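Local coordinates for cytoplasmic protein (PDB 7LPO) that probably hydrolyses the beta-glucosidic bond of steryl glucosides, as a sterylglucosidase of glycosyl hydrolase family 5, at residues L128-C131 and K132-G135; F215-G218 and K219-P223; D507-I511 and L512-P516; D529-K532 and A533-Y536. All coordinates share one frame; numbering follows the deposited sequence.

Contact 1: L128-C131 and K132-G135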
loop_
_atom_site.group_PDB
_atom_site.type_symbol
_atom_site.label_atom_id
_atom_site.label_comp_id
_atom_site.label_asym_id
_atom_site.label_seq_id
_atom_site.Cartn_x
_atom_site.Cartn_y
_atom_site.Cartn_z
ATOM N N LEU A 128 -4.451 3.030 18.464
ATOM C CA LEU A 128 -4.812 4.349 17.956
ATOM C C LEU A 128 -4.733 5.407 19.052
ATOM O O LEU A 128 -4.332 6.546 18.794
ATOM C CB LEU A 128 -6.211 4.309 17.345
ATOM C CG LEU A 128 -6.316 3.431 16.102
ATOM C CD1 LEU A 128 -7.753 3.349 15.604
ATOM C CD2 LEU A 128 -5.375 3.950 14.998
ATOM N N ARG A 129 -5.089 5.048 20.284
ATOM C CA ARG A 129 -5.017 6.018 21.373
ATOM C C ARG A 129 -3.585 6.486 21.610
ATOM O O ARG A 129 -3.345 7.680 21.828
ATOM C CB ARG A 129 -5.599 5.417 22.652
ATOM C CG ARG A 129 -7.120 5.386 22.666
ATOM C CD ARG A 129 -7.654 5.444 24.087
ATOM N NE ARG A 129 -8.891 4.687 24.235
ATOM C CZ ARG A 129 -10.101 5.168 23.969
ATOM N NH1 ARG A 129 -10.244 6.420 23.534
ATOM N NH2 ARG A 129 -11.170 4.397 24.142
ATOM N N LYS A 130 -2.621 5.563 21.580
ATOM C CA LYS A 130 -1.223 5.957 21.739
ATOM C C LYS A 130 -0.746 6.803 20.563
ATOM O O LYS A 130 0.009 7.764 20.753
ATOM C CB LYS A 130 -0.338 4.724 21.899
ATOM C CG LYS A 130 -0.383 4.125 23.291
ATOM C CD LYS A 130 0.731 3.114 23.511
ATOM C CE LYS A 130 1.038 2.946 24.993
ATOM N NZ LYS A 130 1.497 4.221 25.623
ATOM N N CYS A 131 -1.161 6.465 19.339
ATOM C CA CYS A 131 -0.836 7.327 18.204
ATOM C C CYS A 131 -1.339 8.745 18.441
ATOM O O CYS A 131 -0.650 9.721 18.127
ATOM C CB CYS A 131 -1.429 6.764 16.915
ATOM S SG CYS A 131 -0.793 5.121 16.487
ATOM N N LYS A 132 -2.537 8.878 19.011
ATOM C CA LYS A 132 -3.084 10.206 19.274
ATOM C C LYS A 132 -2.273 10.937 20.335
ATOM O O LYS A 132 -2.002 12.135 20.203
ATOM C CB LYS A 132 -4.544 10.086 19.701
ATOM C CG LYS A 132 -5.256 11.412 19.905
ATOM C CD LYS A 132 -6.653 11.175 20.461
ATOM C CE LYS A 132 -7.317 12.482 20.857
ATOM N NZ LYS A 132 -8.299 12.255 21.959
ATOM N N GLU A 133 -1.874 10.230 21.393
ATOM C CA GLU A 133 -1.053 10.849 22.427
ATOM C C GLU A 133 0.236 11.408 21.842
ATOM O O GLU A 133 0.725 12.452 22.287
ATOM C CB GLU A 133 -0.737 9.834 23.527
ATOM C CG GLU A 133 -1.867 9.610 24.512
ATOM C CD GLU A 133 -1.748 8.280 25.240
ATOM O OE1 GLU A 133 -2.781 7.583 25.386
ATOM O OE2 GLU A 133 -0.621 7.930 25.660
ATOM N N TRP A 134 0.801 10.734 20.846
ATOM C CA TRP A 134 2.032 11.194 20.216
ATOM C C TRP A 134 1.797 12.186 19.085
ATOM O O TRP A 134 2.760 12.604 18.438
ATOM C CB TRP A 134 2.826 9.999 19.691
ATOM C CG TRP A 134 3.554 9.274 20.769
ATOM C CD1 TRP A 134 3.132 8.164 21.431
ATOM C CD2 TRP A 134 4.836 9.609 21.317
ATOM N NE1 TRP A 134 4.068 7.786 22.365
ATOM C CE2 TRP A 134 5.128 8.652 22.306
ATOM C CE3 TRP A 134 5.766 10.618 21.062
ATOM C CZ2 TRP A 134 6.304 8.682 23.048
ATOM C CZ3 TRP A 134 6.935 10.641 21.791
ATOM C CH2 TRP A 134 7.194 9.682 22.775
ATOM N N GLY A 135 0.553 12.562 18.818
ATOM C CA GLY A 135 0.276 13.608 17.859
ATOM C C GLY A 135 0.195 13.181 16.414
ATOM O O GLY A 135 0.369 14.026 15.529
#
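The backbone N of Trp134 is shared between two carbonyls of the turn before it. The main hydrogen bond of Trp134 N runs to Lys130 O at 3.1 Å, while a weak and strongly bent one, with an N-H...O angle of 121°, reaches Cys131 O. The two residues before it keep the same alpha-helical spacing, Lys132 N giving to Leu128 O and Glu133 N to Arg129 O, the latter pair 3.0 Å apart. The chain then leaves through Gly135, whose positive phi marks a Schellman motif; one of its bonds back into the last turn runs from Gly135 N to Lys132 O at 2.9 Å.

Side chains follow this ending closely. With CG beside the backbone N (chi1 -78°), the indole of Trp134 turns an edge to the same carbonyl that holds its amide, and CD1 lies 3.2 Å from Lys130 O, near the ring plane. Glu133 folds back along the helix, its CG 3.6 Å from Arg129 O. Glu133 OE2 stays 4.3 Å from Lys130 NZ, beyond a salt bridge, so the attraction between them is probably modest. The ammonium pairs instead with Asp85, whose OD1 also accepts from Trp134 NE1; one carboxylate thus ties two residues four positions apart.

In the chain, helix 118-133 precedes strand 137-143, which pairs in parallel with strand 98-104, consistent with the family's TIM barrel. Lys130 and Trp134 rest on Leu88 of helix 83-93, Leu128 packs on Val138 and Met140 of strand 137-143, and Arg129 reaches past Leu258 to a salt bridge with Asp257.

Contact 2: F215-G218 and K219-P223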
loop_
_atom_site.group_PDB
_atom_site.type_symbol
_atom_site.label_atom_id
_atom_site.label_comp_id
_atom_site.label_asym_id
_atom_site.label_seq_id
_atom_site.Cartn_x
_atom_site.Cartn_y
_atom_site.Cartn_z
ATOM N N PHE A 215 -15.435 -11.646 -6.527
ATOM C CA PHE A 215 -15.601 -10.507 -5.623
ATOM C C PHE A 215 -16.236 -9.307 -6.319
ATOM O O PHE A 215 -17.171 -8.694 -5.790
ATOM C CB PHE A 215 -14.242 -10.123 -5.032
ATOM C CG PHE A 215 -14.312 -9.094 -3.929
ATOM C CD1 PHE A 215 -14.635 -9.468 -2.630
ATOM C CD2 PHE A 215 -14.036 -7.757 -4.187
ATOM C CE1 PHE A 215 -14.687 -8.542 -1.615
ATOM C CE2 PHE A 215 -14.089 -6.822 -3.164
ATOM C CZ PHE A 215 -14.416 -7.228 -1.869
ATOM N N PHE A 216 -15.719 -8.932 -7.485
ATOM C CA PHE A 216 -16.122 -7.696 -8.136
ATOM C C PHE A 216 -17.201 -7.887 -9.182
ATOM O O PHE A 216 -17.879 -6.914 -9.518
ATOM C CB PHE A 216 -14.927 -7.023 -8.823
ATOM C CG PHE A 216 -14.012 -6.316 -7.890
ATOM C CD1 PHE A 216 -14.465 -5.269 -7.114
ATOM C CD2 PHE A 216 -12.696 -6.701 -7.781
ATOM C CE1 PHE A 216 -13.626 -4.621 -6.252
ATOM C CE2 PHE A 216 -11.845 -6.047 -6.918
ATOM C CZ PHE A 216 -12.308 -5.004 -6.157
ATOM N N ALA A 217 -17.372 -9.104 -9.718
ATOM C CA ALA A 217 -18.263 -9.268 -10.861
ATOM C C ALA A 217 -18.892 -10.652 -10.947
ATOM O O ALA A 217 -19.276 -11.069 -12.047
ATOM C CB ALA A 217 -17.484 -8.975 -12.166
ATOM N N GLY A 218 -19.008 -11.366 -9.828
ATOM C CA GLY A 218 -19.638 -12.678 -9.852
ATOM C C GLY A 218 -21.019 -12.678 -10.481
ATOM O O GLY A 218 -21.403 -13.634 -11.157
ATOM N N LYS A 219 -21.788 -11.606 -10.276
ATOM C CA LYS A 219 -23.147 -11.575 -10.818
ATOM C C LYS A 219 -23.159 -11.509 -12.340
ATOM O O LYS A 219 -24.156 -11.889 -12.963
ATOM C CB LYS A 219 -23.925 -10.386 -10.241
ATOM C CG LYS A 219 -24.319 -10.556 -8.784
ATOM C CD LYS A 219 -25.085 -9.346 -8.259
ATOM C CE LYS A 219 -24.139 -8.241 -7.810
ATOM N NZ LYS A 219 -24.807 -7.227 -6.928
ATOM N N THR A 220 -22.073 -11.048 -12.950
ATOM C CA THR A 220 -21.973 -10.942 -14.399
ATOM C C THR A 220 -21.380 -12.195 -15.029
ATOM O O THR A 220 -21.884 -12.670 -16.052
ATOM C CB THR A 220 -21.117 -9.725 -14.766
ATOM O OG1 THR A 220 -21.743 -8.539 -14.268
ATOM C CG2 THR A 220 -20.906 -9.606 -16.282
ATOM N N TYR A 221 -20.329 -12.754 -14.424
ATOM C CA TYR A 221 -19.566 -13.827 -15.039
ATOM C C TYR A 221 -19.743 -15.180 -14.377
ATOM O O TYR A 221 -19.413 -16.190 -15.004
ATOM C CB TYR A 221 -18.072 -13.468 -15.049
ATOM C CG TYR A 221 -17.800 -12.205 -15.829
ATOM C CD1 TYR A 221 -18.002 -12.159 -17.199
ATOM C CD2 TYR A 221 -17.376 -11.047 -15.192
ATOM C CE1 TYR A 221 -17.782 -10.991 -17.915
ATOM C CE2 TYR A 221 -17.156 -9.892 -15.887
ATOM C CZ TYR A 221 -17.357 -9.862 -17.250
ATOM O OH TYR A 221 -17.139 -8.690 -17.953
ATOM N N ALA A 222 -20.251 -15.235 -13.145
ATOM C CA ALA A 222 -20.541 -16.501 -12.465
ATOM C C ALA A 222 -21.944 -16.459 -11.867
ATOM O O ALA A 222 -22.122 -16.603 -10.655
ATOM C CB ALA A 222 -19.498 -16.791 -11.386
ATOM N N PRO A 223 -22.969 -16.250 -12.700
ATOM C CA PRO A 223 -24.341 -16.109 -12.165
ATOM C C PRO A 223 -24.857 -17.334 -11.421
ATOM O O PRO A 223 -25.767 -17.211 -10.583
ATOM C CB PRO A 223 -25.182 -15.831 -13.420
ATOM C CG PRO A 223 -24.315 -16.307 -14.592
ATOM C CD PRO A 223 -22.907 -16.049 -14.159
#
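Ala217 and Tyr221, one turn apart, meet through both side chain and backbone. The methyl CB of Ala217 sits at the edge of the tyrosine ring, 3.7 Å from CD2 of Tyr221 and near the ring plane. Above one face of the same ring, over its centre, lies CG2 of Thr220; with that methyl anti to the backbone N and OG1 beside it (chi1 -61°), the threonine turns its apolar branch to the aromatic.

Beneath the side chains, Ala217 O takes two donors. Tyr221 N approaches Ala217 O nearly head-on at 3.1 Å, whereas Thr220 N, 2.9 Å from Ala217 O, comes from 54° above the carbonyl plane. One residue on, Gly218 O receives Ala222 N at 2.8 Å and closes the final turn. The helix is kinked here, and Lys219 N, without a bond to the preceding turn, gives to Gln233 OE1.

Further out, Phe404 of helix 400-419 packs on Ala217, Thr220 and Tyr221, Tyr221 OH bonds to Thr389 O, and Lys219 NZ forms a salt bridge with Asp234. The chemistry is therefore divided: backbone amides supply the polar bonds of the turn, side chains touch one another within it through carbon, and the phenol and the charge are satisfied by more distant partners.

Contact 3: D507-I511 and L512-P516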
loop_
_atom_site.group_PDB
_atom_site.type_symbol
_atom_site.label_atom_id
_atom_site.label_comp_id
_atom_site.label_asym_id
_atom_site.label_seq_id
_atom_site.Cartn_x
_atom_site.Cartn_y
_atom_site.Cartn_z
ATOM N N ASP A 507 -3.662 13.110 -12.346
ATOM C CA ASP A 507 -4.867 12.281 -12.387
ATOM C C ASP A 507 -5.936 12.816 -11.443
ATOM O O ASP A 507 -7.137 12.735 -11.731
ATOM C CB ASP A 507 -4.548 10.835 -11.992
ATOM C CG ASP A 507 -3.784 10.076 -13.057
ATOM O OD1 ASP A 507 -3.604 10.603 -14.176
ATOM O OD2 ASP A 507 -3.365 8.942 -12.758
ATOM N N THR A 508 -5.520 13.335 -10.288
ATOM C CA THR A 508 -6.484 13.766 -9.287
ATOM C C THR A 508 -7.319 14.933 -9.797
ATOM O O THR A 508 -8.555 14.877 -9.790
ATOM C CB THR A 508 -5.764 14.145 -7.997
ATOM O OG1 THR A 508 -4.961 13.044 -7.556
ATOM C CG2 THR A 508 -6.792 14.519 -6.928
ATOM N N ILE A 509 -6.658 15.998 -10.260
ATOM C CA ILE A 509 -7.387 17.191 -10.676
ATOM C C ILE A 509 -8.108 16.958 -11.999
ATOM O O ILE A 509 -9.181 17.524 -12.235
ATOM C CB ILE A 509 -6.427 18.391 -10.747
ATOM C CG1 ILE A 509 -7.224 19.690 -10.837
ATOM C CG2 ILE A 509 -5.476 18.248 -11.928
ATOM C CD1 ILE A 509 -6.406 20.922 -10.606
ATOM N N ASP A 510 -7.554 16.113 -12.870
ATOM C CA ASP A 510 -8.227 15.805 -14.128
ATOM C C ASP A 510 -9.553 15.090 -13.902
ATOM O O ASP A 510 -10.513 15.296 -14.654
ATOM C CB ASP A 510 -7.339 14.920 -15.002
ATOM C CG ASP A 510 -6.212 15.675 -15.649
ATOM O OD1 ASP A 510 -6.205 16.924 -15.569
ATOM O OD2 ASP A 510 -5.329 15.005 -16.230
ATOM N N ILE A 511 -9.617 14.210 -12.898
ATOM C CA ILE A 511 -10.670 13.207 -12.794
ATOM C C ILE A 511 -11.539 13.418 -11.561
ATOM O O ILE A 511 -12.769 13.475 -11.657
ATOM C CB ILE A 511 -10.085 11.782 -12.804
ATOM C CG1 ILE A 511 -9.370 11.522 -14.131
ATOM C CG2 ILE A 511 -11.191 10.761 -12.563
ATOM C CD1 ILE A 511 -8.541 10.254 -14.128
ATOM N N LEU A 512 -10.923 13.491 -10.385
ATOM C CA LEU A 512 -11.703 13.569 -9.156
ATOM C C LEU A 512 -12.112 14.998 -8.822
ATOM O O LEU A 512 -13.223 15.222 -8.333
ATOM C CB LEU A 512 -10.915 12.965 -7.995
ATOM C CG LEU A 512 -10.751 11.443 -8.050
ATOM C CD1 LEU A 512 -9.854 10.926 -6.918
ATOM C CD2 LEU A 512 -12.116 10.756 -7.993
ATOM N N GLY A 513 -11.252 15.973 -9.095
ATOM C CA GLY A 513 -11.542 17.357 -8.811
ATOM C C GLY A 513 -10.404 18.000 -8.046
ATOM O O GLY A 513 -9.265 17.520 -8.059
ATOM N N ASN A 514 -10.718 19.108 -7.374
ATOM C CA ASN A 514 -9.713 19.851 -6.617
ATOM C C ASN A 514 -9.631 19.258 -5.217
ATOM O O ASN A 514 -10.256 19.714 -4.257
ATOM C CB ASN A 514 -10.040 21.333 -6.614
ATOM C CG ASN A 514 -9.549 22.022 -7.868
ATOM O OD1 ASN A 514 -8.430 22.544 -7.912
ATOM N ND2 ASN A 514 -10.376 22.011 -8.907
ATOM N N TYR A 515 -8.845 18.200 -5.119
ATOM C CA TYR A 515 -8.664 17.419 -3.910
ATOM C C TYR A 515 -7.180 17.186 -3.705
ATOM O O TYR A 515 -6.393 17.264 -4.654
ATOM C CB TYR A 515 -9.379 16.067 -4.011
ATOM C CG TYR A 515 -10.875 16.147 -3.909
ATOM C CD1 TYR A 515 -11.488 16.451 -2.702
ATOM C CD2 TYR A 515 -11.681 15.899 -5.013
ATOM C CE1 TYR A 515 -12.860 16.509 -2.594
ATOM C CE2 TYR A 515 -13.060 15.967 -4.920
ATOM C CZ TYR A 515 -13.639 16.270 -3.703
ATOM O OH TYR A 515 -15.001 16.333 -3.588
ATOM N N PRO A 516 -6.767 16.876 -2.485
ATOM C CA PRO A 516 -5.357 16.546 -2.252
ATOM C C PRO A 516 -4.998 15.191 -2.840
ATOM O O PRO A 516 -5.857 14.375 -3.177
ATOM C CB PRO A 516 -5.226 16.536 -0.725
ATOM C CG PRO A 516 -6.501 17.173 -0.205
ATOM C CD PRO A 516 -7.552 16.900 -1.244
#
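Thr508 O accepts two full backbone hydrogen bonds at the end of the helix, from Leu512 N at 2.8 Å and from Gly513 N at 3.0 Å. The two donors come from opposite faces of the carbonyl plane, each tilted 22° from it, and the bond from Gly513 is the straighter (N-H...O angle 160°). Spanning five residues, it belongs to the wider, pi-type turn at 508-511, where Ile511 N makes only weak bonds, to Asp507 O and Thr508 O.

Gly513 then turns with positive phi, and its own O swings back to meet Ile509 CA at 3.2 Å in a nearly linear CA-H...O contact. Carbon contacts surround these bonds. A chi1 of -55° swings the methyl of Thr508 away from its own N, which brings Thr508 CG2 to 3.6 Å from Tyr515 O, while OG1 bonds to Thr517 OG1. Ile509 and Asn514 run alongside each other, pointing the same way, with CD1 of the isoleucine 3.7 Å from OD1 of the amide. The tyrosine ring turns an edge to Leu512 C, and its OH reaches Glu440.

Thr508, Leu512, Tyr515 and Pro516 also touch strand 447-449. A pi-type final turn, a glycine of positive phi and an inverse gamma turn centred on Asn514 together form the link from helix 490-512 into strand 518-522, which is consistent with a helix-to-strand loop of the TIM barrel.

Contact 4: D529-K532 and A533-Y536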
loop_
_atom_site.group_PDB
_atom_site.type_symbol
_atom_site.label_atom_id
_atom_site.label_comp_id
_atom_site.label_asym_id
_atom_site.label_seq_id
_atom_site.Cartn_x
_atom_site.Cartn_y
_atom_site.Cartn_z
ATOM N N ASP A 529 21.665 -6.347 -3.390
ATOM C CA ASP A 529 23.023 -6.842 -3.630
ATOM C C ASP A 529 23.317 -8.089 -2.800
ATOM O O ASP A 529 24.400 -8.234 -2.224
ATOM C CB ASP A 529 24.055 -5.749 -3.341
ATOM C CG ASP A 529 23.851 -4.515 -4.208
ATOM O OD1 ASP A 529 23.729 -4.677 -5.439
ATOM O OD2 ASP A 529 23.796 -3.387 -3.662
ATOM N N ASP A 530 22.345 -8.998 -2.749
ATOM C CA ASP A 530 22.484 -10.231 -1.988
ATOM C C ASP A 530 22.814 -9.931 -0.529
ATOM O O ASP A 530 23.562 -10.664 0.121
ATOM C CB ASP A 530 23.540 -11.144 -2.612
ATOM C CG ASP A 530 23.204 -11.529 -4.044
ATOM O OD1 ASP A 530 22.013 -11.772 -4.337
ATOM O OD2 ASP A 530 24.131 -11.585 -4.879
ATOM N N LYS A 531 22.241 -8.839 -0.014
ATOM C CA LYS A 531 22.339 -8.479 1.399
ATOM C C LYS A 531 23.775 -8.132 1.795
ATOM O O LYS A 531 24.211 -8.402 2.919
ATOM C CB LYS A 531 21.782 -9.596 2.278
ATOM C CG LYS A 531 20.360 -10.017 1.919
ATOM C CD LYS A 531 19.803 -11.023 2.929
ATOM C CE LYS A 531 18.353 -11.378 2.630
ATOM N NZ LYS A 531 17.804 -12.313 3.677
ATOM N N LYS A 532 24.503 -7.504 0.868
ATOM C CA LYS A 532 25.872 -7.091 1.159
ATOM C C LYS A 532 25.921 -6.141 2.348
ATOM O O LYS A 532 26.858 -6.195 3.155
ATOM C CB LYS A 532 26.488 -6.440 -0.078
ATOM C CG LYS A 532 27.938 -6.027 0.074
ATOM C CD LYS A 532 28.475 -5.514 -1.267
ATOM C CE LYS A 532 29.930 -5.086 -1.173
ATOM N NZ LYS A 532 30.828 -6.247 -0.889
ATOM N N ALA A 533 24.917 -5.267 2.481
ATOM C CA ALA A 533 24.894 -4.343 3.610
ATOM C C ALA A 533 24.700 -5.061 4.939
ATOM O O ALA A 533 24.993 -4.491 5.999
ATOM C CB ALA A 533 23.788 -3.305 3.424
ATOM N N TYR A 534 24.198 -6.285 4.912
ATOM C CA TYR A 534 24.025 -7.058 6.130
ATOM C C TYR A 534 25.251 -7.890 6.458
ATOM O O TYR A 534 25.269 -8.545 7.502
ATOM C CB TYR A 534 22.799 -7.968 6.018
ATOM C CG TYR A 534 21.512 -7.238 5.696
ATOM C CD1 TYR A 534 21.384 -5.868 5.909
ATOM C CD2 TYR A 534 20.421 -7.922 5.166
ATOM C CE1 TYR A 534 20.208 -5.211 5.600
ATOM C CE2 TYR A 534 19.257 -7.275 4.858
ATOM C CZ TYR A 534 19.143 -5.926 5.080
ATOM O OH TYR A 534 17.956 -5.288 4.773
ATOM N N GLY A 535 26.271 -7.870 5.601
ATOM C CA GLY A 535 27.454 -8.671 5.833
ATOM C C GLY A 535 27.354 -10.089 5.331
ATOM O O GLY A 535 28.177 -10.924 5.713
ATOM N N TYR A 536 26.394 -10.379 4.455
ATOM C CA TYR A 536 26.091 -11.755 4.086
ATOM C C TYR A 536 26.985 -12.302 2.982
ATOM O O TYR A 536 26.969 -13.512 2.752
ATOM C CB TYR A 536 24.635 -11.861 3.638
ATOM C CG TYR A 536 23.642 -12.095 4.752
ATOM C CD1 TYR A 536 23.778 -11.462 5.981
ATOM C CD2 TYR A 536 22.566 -12.948 4.571
ATOM C CE1 TYR A 536 22.854 -11.678 7.005
ATOM C CE2 TYR A 536 21.647 -13.174 5.583
ATOM C CZ TYR A 536 21.793 -12.540 6.794
ATOM O OH TYR A 536 20.872 -12.774 7.791
#
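Lys531 points its CG away from its own carbonyl carbon (chi1 -54°) and, with every later torsion near 180°, sends a straight chain past the rings of both Tyr534 and Tyr536. Lys531 CB approaches CD2 of Tyr534 obliquely at 3.6 Å. Farther along, Lys531 CD comes 3.7 Å from CD2 of Tyr536, a side chain that lies beside the lysine and points the same way.

The backbone brings these three together through an unusual sequence of turns. Residues Asp529 to Lys531 all have positive phi and form a weakly bonded left-handed turn; from Lys532 the chain reverses hand into a short 3-10 segment. Lys531 O stands at this change and accepts Tyr534 N at 2.9 Å, the donor lying 62° out of the carbonyl plane. Tyr536 N adds a weak second bond to Lys531 O at 3.3 Å. Lys532 O likewise accepts Gly535 N at 3.0 Å from well above its plane, and Gly535 takes a positive phi as the chain leaves.

The polar ends are held by surrounding loops. Lys531 NZ gives to His579 O, and the imidazole of His579 stacks on Tyr534, whose OH bonds to Asp589; Lys532 NZ makes a salt bridge with Asp538. Lys531 therefore serves two chemistries, its methylenes lying against aromatic carbon and its ammonium ending on a backbone carbonyl, a setting that would probably stabilise the charged form.

Each of the four contacts is a chain turning on itself where a helix ends, and all are partly buried and well separated, the closest two about 16 Å apart between nearest atoms (contacts 2 and 3). Contacts 1 and 3 close helices that lead into barrel strands 137-143 and 518-522; contacts 2 and 4 lie farther out, each about 26 Å from the chain's centre and on opposite sides of it. A carbonyl with two donors recurs in contacts 2, 3 and, with one weak bond, 4, whereas contact 1 shares a donor. Charge gathers round contact 1, aromatic packing marks contacts 2 and 4, and contact 3 is mainly backbone. Contact 4 alone reverses helical hand.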